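Local coordinates for protein alkaline phosphatase (Thermus thermophilus, PDB 7KWD) that probably hydrolyses phosphate monoesters at alkaline pH, as a homodimeric enzyme that uses zinc and magnesium ions, at residues R37-I42 with N307-L312. Sequence-based numbering, arbitrary orientation.
Sequences RYRNLI and NPDTLL
Leu311 lays its CB over the centre of the Tyr38 ring, 3.7 Å from the ring centroid, in a CH-pi contact. On the same face of the sheet Leu41 CD1 meets Leu311 CD2 at 4.0 Å, and helix 459-468 packs against both leucines. Across the sheet, Ile42 CG2 touches Leu312 CD1 and Ile42 CD1 reaches Thr310 CG2, against helix 283-306. Between these two tight layers the parallel strands are joined by Leu311 N to Asn40 O and by a nearly straight bond from Ile42 N to Leu311 O (2.9 Å, 175°). The residues leading into the strands are nearer solvent: Arg39 and Asp309 are partly exposed. There Asp309 O takes both Arg39 N (2.8 Å) and Asn40 N (3.1 Å), while Asp309 OD2 receives Arg39 NE and NH2 from one face of the carboxylate, a salt bridge at 3.2 Å from NE. Asp309 CG sits between its own backbone N and carbonyl carbon (chi1 63°), and OD1 accepts Thr310 OG1 from above the carboxylate plane. Replacing Asp309 by an alanine removes the carboxylate and would probably leave the Arg39 guanidinium without this counter-charge and the Thr310 hydroxyl without this acceptor. Asn40 OD1 accepts a hydrogen bond from Phe265 N on strand 265-271. Such parallel pairing between helical layers is characteristic of the alpha/beta core of alkaline phosphatases.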
loop_
_atom_site.group_PDB
_atom_site.type_symbol
_atom_site.label_atom_id
_atom_site.label_comp_id
_atom_site.label_asym_id
_atom_site.label_seq_id
_atom_site.Cartn_x
_atom_site.Cartn_y
_atom_site.Cartn_z
ATOM N N ARG A 37 -19.110 -24.999 -1.185
ATOM C CA ARG A 37 -20.049 -24.638 -2.238
ATOM C C ARG A 37 -21.152 -23.775 -1.644
ATOM O O ARG A 37 -21.410 -23.820 -0.443
ATOM C CB ARG A 37 -20.620 -25.853 -2.898
ATOM C CG ARG A 37 -19.600 -26.611 -3.717
ATOM C CD ARG A 37 -19.912 -28.091 -3.643
ATOM N NE ARG A 37 -18.823 -29.000 -4.018
ATOM C CZ ARG A 37 -18.853 -29.809 -5.078
ATOM N NH1 ARG A 37 -19.892 -29.788 -5.906
ATOM N NH2 ARG A 37 -17.842 -30.620 -5.320
ATOM N N TYR A 38 -21.759 -22.954 -2.502
ATOM C CA TYR A 38 -22.705 -21.946 -2.089
ATOM C C TYR A 38 -23.785 -21.857 -3.147
ATOM O O TYR A 38 -23.583 -22.267 -4.290
ATOM C CB TYR A 38 -22.020 -20.578 -1.906
ATOM C CG TYR A 38 -20.948 -20.587 -0.856
ATOM C CD1 TYR A 38 -21.241 -20.331 0.471
ATOM C CD2 TYR A 38 -19.632 -20.844 -1.203
ATOM C CE1 TYR A 38 -20.230 -20.328 1.434
ATOM C CE2 TYR A 38 -18.628 -20.863 -0.264
ATOM C CZ TYR A 38 -18.922 -20.607 1.049
ATOM O OH TYR A 38 -17.913 -20.625 1.974
ATOM N N ARG A 39 -24.940 -21.322 -2.738
ATOM C CA ARG A 39 -26.023 -21.012 -3.656
ATOM C C ARG A 39 -26.035 -19.551 -4.085
ATOM O O ARG A 39 -26.489 -19.246 -5.190
ATOM C CB ARG A 39 -27.400 -21.341 -3.043
ATOM C CG ARG A 39 -28.480 -21.628 -4.137
ATOM C CD ARG A 39 -29.913 -21.869 -3.590
ATOM N NE ARG A 39 -30.213 -20.891 -2.565
ATOM C CZ ARG A 39 -31.292 -20.118 -2.522
ATOM N NH1 ARG A 39 -32.238 -20.220 -3.450
ATOM N NH2 ARG A 39 -31.407 -19.236 -1.518
ATOM N N ASN A 40 -25.568 -18.646 -3.227
ATOM C CA ASN A 40 -25.614 -17.213 -3.491
ATOM C C ASN A 40 -24.212 -16.629 -3.352
ATOM O O ASN A 40 -23.394 -17.109 -2.572
ATOM C CB ASN A 40 -26.560 -16.485 -2.538
ATOM C CG ASN A 40 -27.945 -17.084 -2.518
ATOM O OD1 ASN A 40 -28.548 -17.342 -3.563
ATOM N ND2 ASN A 40 -28.462 -17.313 -1.327
ATOM N N LEU A 41 -23.961 -15.562 -4.108
ATOM C CA LEU A 41 -22.648 -14.930 -4.170
ATOM C C LEU A 41 -22.873 -13.434 -4.156
ATOM O O LEU A 41 -23.607 -12.909 -5.000
ATOM C CB LEU A 41 -21.904 -15.330 -5.443
ATOM C CG LEU A 41 -20.565 -14.648 -5.697
ATOM C CD1 LEU A 41 -19.549 -15.099 -4.670
ATOM C CD2 LEU A 41 -20.103 -14.982 -7.106
ATOM N N ILE A 42 -22.221 -12.754 -3.230
ATOM C CA ILE A 42 -22.181 -11.292 -3.198
ATOM C C ILE A 42 -20.737 -10.893 -3.408
ATOM O O ILE A 42 -19.847 -11.423 -2.722
ATOM C CB ILE A 42 -22.713 -10.725 -1.867
ATOM C CG1 ILE A 42 -24.104 -11.288 -1.579
ATOM C CG2 ILE A 42 -22.739 -9.218 -1.933
ATOM C CD1 ILE A 42 -24.656 -10.961 -0.225
ATOM N N ASN A 307 -27.665 -16.330 6.347
ATOM C CA ASN A 307 -27.799 -17.105 5.106
ATOM C C ASN A 307 -26.499 -17.816 4.773
ATOM O O ASN A 307 -25.737 -17.394 3.899
ATOM C CB ASN A 307 -28.203 -16.194 3.947
ATOM C CG ASN A 307 -29.618 -15.708 4.069
ATOM O OD1 ASN A 307 -30.543 -16.361 3.615
ATOM N ND2 ASN A 307 -29.792 -14.561 4.688
ATOM N N PRO A 308 -26.215 -18.922 5.457
ATOM C CA PRO A 308 -24.937 -19.614 5.235
ATOM C C PRO A 308 -24.769 -20.208 3.856
ATOM O O PRO A 308 -23.641 -20.605 3.520
ATOM C CB PRO A 308 -24.940 -20.705 6.311
ATOM C CG PRO A 308 -26.339 -20.748 6.843
ATOM C CD PRO A 308 -26.924 -19.423 6.650
ATOM N N ASP A 309 -25.818 -20.274 3.026
ATOM C CA ASP A 309 -25.608 -20.693 1.639
ATOM C C ASP A 309 -25.003 -19.570 0.774
ATOM O O ASP A 309 -24.891 -19.741 -0.446
ATOM C CB ASP A 309 -26.927 -21.198 1.032
ATOM C CG ASP A 309 -27.999 -20.116 0.955
ATOM O OD1 ASP A 309 -27.760 -18.970 1.426
ATOM O OD2 ASP A 309 -29.076 -20.409 0.409
ATOM N N THR A 310 -24.544 -18.480 1.387
ATOM C CA THR A 310 -24.129 -17.275 0.665
ATOM C C THR A 310 -22.676 -16.955 0.961
ATOM O O THR A 310 -22.287 -16.873 2.135
ATOM C CB THR A 310 -24.981 -16.073 1.075
ATOM O OG1 THR A 310 -26.364 -16.360 0.844
ATOM C CG2 THR A 310 -24.545 -14.819 0.312
ATOM N N LEU A 311 -21.897 -16.732 -0.098
ATOM C CA LEU A 311 -20.510 -16.308 0.037
ATOM C C LEU A 311 -20.383 -14.815 -0.239
ATOM O O LEU A 311 -20.921 -14.318 -1.230
ATOM C CB LEU A 311 -19.607 -17.090 -0.914
ATOM C CG LEU A 311 -18.175 -16.542 -0.957
ATOM C CD1 LEU A 311 -17.487 -16.798 0.380
ATOM C CD2 LEU A 311 -17.381 -17.182 -2.069
ATOM N N LEU A 312 -19.644 -14.110 0.616
ATOM C CA LEU A 312 -19.349 -12.708 0.412
ATOM C C LEU A 312 -17.870 -12.566 0.098
ATOM O O LEU A 312 -17.013 -12.972 0.893
ATOM C CB LEU A 312 -19.730 -11.857 1.629
ATOM C CG LEU A 312 -19.144 -10.457 1.616
ATOM C CD1 LEU A 312 -19.668 -9.651 0.427
ATOM C CD2 LEU A 312 -19.421 -9.792 2.928
#